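Local coordinates for RagA protein (Porphyromonas gingivalis, PDB 6SLN), which probably imports nutrients, as a TonB-dependent receptor, across the outer membrane through a plugged beta-barrel, at residues Gly612-Tyr617 with Leu630-Ser635. Sequence-based numbering, arbitrary orientation.
Sequences GMFDIY and LRLKMS
Gly-612 with Met-634 and Phe-614 with Leu-632 each exchange two backbone hydrogen bonds, flanking the non-hydrogen-bonded pair Met-613 and Lys-633, in antiparallel barrel strands whose segments 612-614 and 630-635 have axes 4.6 Å apart at 163°, the straightest bond running from Phe-614 N to Leu-632 O (2.7 Å, 165°).

The side chains divide between two faces. On one, Leu-632 lies between Phe-614 and Ile-616: its CD1 meets Phe-614 CD2 at 3.5 Å, while its CB takes Ile-616 CD1, also at 3.5 Å. With CG1 anti to its carbonyl carbon (chi1 -70°), Ile-616 reaches CD1 across to the second strand, against Leu-632. Met-634 CE reaches Phe-614 CE2 more loosely, at 4.3 Å, and Phe-685 on the next strand continues this apolar row. On the other face, Met-613 bends along its chain to bring CE within 3.7 Å of Arg-631 CD, a contact with the aliphatic part of the arginine, whose guanidinium group is salt-bridged to Asp-629. Lys-633 turns its amine away to a salt bridge with Glu-699.

The first strand ends at Phe-614 and, after Asp-615, a short helix (616-621) begins. Asp-615 occupies the N-cap, and its OD1 accepts from Asn-618 N; the carboxylate's nearest approach to Arg-631 is to carbon, with no ion pair between them. In the first turn, Tyr-617 N donates to Leu-630 O at 3.3 Å, so the helix start stays tied to the neighbouring strand as it begins the connection between the two strands. The chemistry thus separates by face: the apolar row beside Phe-614 probably looks outward to lipid, whereas Met-613 and Lys-633, with charges paired to other residues, probably face the barrel interior, consistent with the contact of Met-613 with Val-98.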
ATOM      1  N   GLY A 612     -24.407   3.738 -48.361  1.00 64.61           N
ATOM      2  CA  GLY A 612     -25.609   3.874 -49.155  1.00 61.95           C
ATOM      3  C   GLY A 612     -26.630   2.816 -48.805  1.00 68.54           C
ATOM      4  O   GLY A 612     -26.279   1.648 -48.618  1.00 76.92           O
ATOM      5  N   MET A 613     -27.892   3.219 -48.679  1.00 69.04           N
ATOM      6  CA  MET A 613     -29.011   2.296 -48.530  1.00 70.82           C
ATOM      7  C   MET A 613     -30.048   2.639 -49.590  1.00 73.72           C
ATOM      8  O   MET A 613     -30.582   3.754 -49.599  1.00 70.54           O
ATOM      9  CB  MET A 613     -29.625   2.376 -47.127  1.00 68.45           C
ATOM     10  CG  MET A 613     -30.755   1.369 -46.872  1.00 69.85           C
ATOM     11  SD  MET A 613     -32.381   1.797 -47.575  1.00 73.77           S
ATOM     12  CE  MET A 613     -33.227   2.376 -46.107  1.00 71.59           C
ATOM     13  N   PHE A 614     -30.351   1.679 -50.464  1.00 77.99           N
ATOM     14  CA  PHE A 614     -31.295   1.865 -51.561  1.00 75.26           C
ATOM     15  C   PHE A 614     -32.503   0.975 -51.321  1.00 72.42           C
ATOM     16  O   PHE A 614     -32.365  -0.250 -51.241  1.00 81.73           O
ATOM     17  CB  PHE A 614     -30.644   1.533 -52.901  1.00 77.94           C
ATOM     18  CG  PHE A 614     -29.285   2.141 -53.070  1.00 85.81           C
ATOM     19  CD1 PHE A 614     -29.141   3.401 -53.629  1.00 85.98           C
ATOM     20  CD2 PHE A 614     -28.149   1.458 -52.658  1.00 89.37           C
ATOM     21  CE1 PHE A 614     -27.898   3.963 -53.784  1.00 85.71           C
ATOM     22  CE2 PHE A 614     -26.898   2.016 -52.806  1.00 89.54           C
ATOM     23  CZ  PHE A 614     -26.772   3.271 -53.372  1.00 88.75           C
ATOM     24  N   ASP A 615     -33.680   1.581 -51.218  1.00 64.13           N
ATOM     25  CA  ASP A 615     -34.881   0.848 -50.823  1.00 72.62           C
ATOM     26  C   ASP A 615     -35.579   0.302 -52.062  1.00 86.02           C
ATOM     27  O   ASP A 615     -36.382   0.992 -52.695  1.00 95.41           O
ATOM     28  CB  ASP A 615     -35.814   1.734 -50.013  1.00 77.72           C
ATOM     29  CG  ASP A 615     -36.781   0.927 -49.190  1.00 87.71           C
ATOM     30  OD1 ASP A 615     -37.423   0.012 -49.757  1.00 90.52           O
ATOM     31  OD2 ASP A 615     -36.880   1.184 -47.969  1.00 91.76           O
ATOM     32  N   ILE A 616     -35.303  -0.959 -52.386  1.00 86.73           N
ATOM     33  CA  ILE A 616     -35.785  -1.507 -53.645  1.00 85.98           C
ATOM     34  C   ILE A 616     -37.279  -1.811 -53.587  1.00 94.02           C
ATOM     35  O   ILE A 616     -37.971  -1.712 -54.608  1.00101.68           O
ATOM     36  CB  ILE A 616     -34.939  -2.741 -54.004  1.00 82.96           C
ATOM     37  CG1 ILE A 616     -33.529  -2.291 -54.399  1.00 79.74           C
ATOM     38  CG2 ILE A 616     -35.577  -3.551 -55.115  1.00 84.53           C
ATOM     39  CD1 ILE A 616     -32.480  -3.376 -54.333  1.00 79.19           C
ATOM     40  N   TYR A 617     -37.818  -2.146 -52.410  1.00 95.90           N
ATOM     41  CA  TYR A 617     -39.233  -2.514 -52.350  1.00105.97           C
ATOM     42  C   TYR A 617     -40.139  -1.305 -52.546  1.00110.83           C
ATOM     43  O   TYR A 617     -41.121  -1.381 -53.294  1.00109.29           O
ATOM     44  CB  TYR A 617     -39.567  -3.198 -51.026  1.00107.68           C
ATOM     45  CG  TYR A 617     -41.044  -3.545 -50.879  1.00107.05           C
ATOM     46  CD1 TYR A 617     -41.612  -4.593 -51.606  1.00106.64           C
ATOM     47  CD2 TYR A 617     -41.868  -2.830 -50.012  1.00103.93           C
ATOM     48  CE1 TYR A 617     -42.956  -4.920 -51.470  1.00104.12           C
ATOM     49  CE2 TYR A 617     -43.214  -3.151 -49.873  1.00102.64           C
ATOM     50  CZ  TYR A 617     -43.751  -4.197 -50.601  1.00102.01           C
ATOM     51  OH  TYR A 617     -45.085  -4.515 -50.458  1.00100.73           O
ATOM     52  N   LEU A 630     -37.659  -5.065 -48.989  1.00 99.01           N
ATOM     53  CA  LEU A 630     -36.355  -5.381 -49.553  1.00 89.01           C
ATOM     54  C   LEU A 630     -35.505  -4.123 -49.473  1.00 89.06           C
ATOM     55  O   LEU A 630     -35.964  -3.041 -49.854  1.00 90.50           O
ATOM     56  CB  LEU A 630     -36.470  -5.865 -51.004  1.00 83.01           C
ATOM     57  CG  LEU A 630     -35.450  -6.922 -51.423  1.00 77.02           C
ATOM     58  CD1 LEU A 630     -35.900  -7.593 -52.688  1.00 67.70           C
ATOM     59  CD2 LEU A 630     -34.076  -6.309 -51.620  1.00 83.29           C
ATOM     60  N   ARG A 631     -34.283  -4.264 -48.963  1.00 84.47           N
ATOM     61  CA  ARG A 631     -33.340  -3.158 -48.912  1.00 74.69           C
ATOM     62  C   ARG A 631     -31.960  -3.641 -49.340  1.00 76.16           C
ATOM     63  O   ARG A 631     -31.563  -4.781 -49.081  1.00 74.30           O
ATOM     64  CB  ARG A 631     -33.272  -2.526 -47.518  1.00 68.55           C
ATOM     65  CG  ARG A 631     -34.546  -1.818 -47.093  1.00 67.43           C
ATOM     66  CD  ARG A 631     -34.379  -1.141 -45.745  1.00 69.92           C
ATOM     67  NE  ARG A 631     -33.873  -2.056 -44.722  1.00 79.90           N
ATOM     68  CZ  ARG A 631     -34.644  -2.761 -43.902  1.00 87.67           C
ATOM     69  NH1 ARG A 631     -35.965  -2.658 -43.987  1.00 89.48           N
ATOM     70  NH2 ARG A 631     -34.095  -3.568 -43.003  1.00 91.48           N
ATOM     71  N   LEU A 632     -31.245  -2.749 -50.020  1.00 80.55           N
ATOM     72  CA  LEU A 632     -29.893  -2.975 -50.504  1.00 80.88           C
ATOM     73  C   LEU A 632     -29.005  -1.909 -49.872  1.00 79.14           C
ATOM     74  O   LEU A 632     -29.385  -0.735 -49.815  1.00 78.27           O
ATOM     75  CB  LEU A 632     -29.875  -2.924 -52.043  1.00 82.29           C
ATOM     76  CG  LEU A 632     -28.661  -3.169 -52.942  1.00 84.65           C
ATOM     77  CD1 LEU A 632     -27.685  -2.021 -52.862  1.00 86.19           C
ATOM     78  CD2 LEU A 632     -27.981  -4.463 -52.590  1.00 81.81           C
ATOM     79  N   LYS A 633     -27.848  -2.315 -49.363  1.00 75.59           N
ATOM     80  CA  LYS A 633     -27.000  -1.397 -48.619  1.00 71.49           C
ATOM     81  C   LYS A 633     -25.541  -1.743 -48.857  1.00 70.28           C
ATOM     82  O   LYS A 633     -25.167  -2.919 -48.828  1.00 76.17           O
ATOM     83  CB  LYS A 633     -27.310  -1.439 -47.108  1.00 70.20           C
ATOM     84  CG  LYS A 633     -27.726  -2.811 -46.582  1.00 71.88           C
ATOM     85  CD  LYS A 633     -28.527  -2.721 -45.284  1.00 72.74           C
ATOM     86  CE  LYS A 633     -27.631  -2.472 -44.069  1.00 71.15           C
ATOM     87  NZ  LYS A 633     -26.842  -3.668 -43.635  1.00 62.81           N
ATOM     88  N   MET A 634     -24.719  -0.724 -49.093  1.00 59.09           N
ATOM     89  CA  MET A 634     -23.284  -0.940 -49.109  1.00 62.52           C
ATOM     90  C   MET A 634     -22.555   0.219 -48.446  1.00 60.57           C
ATOM     91  O   MET A 634     -23.016   1.362 -48.464  1.00 63.64           O
ATOM     92  CB  MET A 634     -22.746  -1.147 -50.516  1.00 72.26           C
ATOM     93  CG  MET A 634     -22.923   0.030 -51.424  1.00 83.12           C
ATOM     94  SD  MET A 634     -22.843  -0.567 -53.113  1.00 92.71           S
ATOM     95  CE  MET A 634     -24.402  -1.420 -53.250  1.00 88.39           C
ATOM     96  N   SER A 635     -21.400  -0.102 -47.867  1.00 55.08           N
ATOM     97  CA  SER A 635     -20.569   0.831 -47.133  1.00 50.42           C
ATOM     98  C   SER A 635     -19.124   0.671 -47.583  1.00 53.01           C
ATOM     99  O   SER A 635     -18.684  -0.421 -47.958  1.00 56.47           O
ATOM    100  CB  SER A 635     -20.657   0.581 -45.621  1.00 57.69           C
ATOM    101  OG  SER A 635     -19.586  -0.249 -45.170  1.00 64.21           O
TER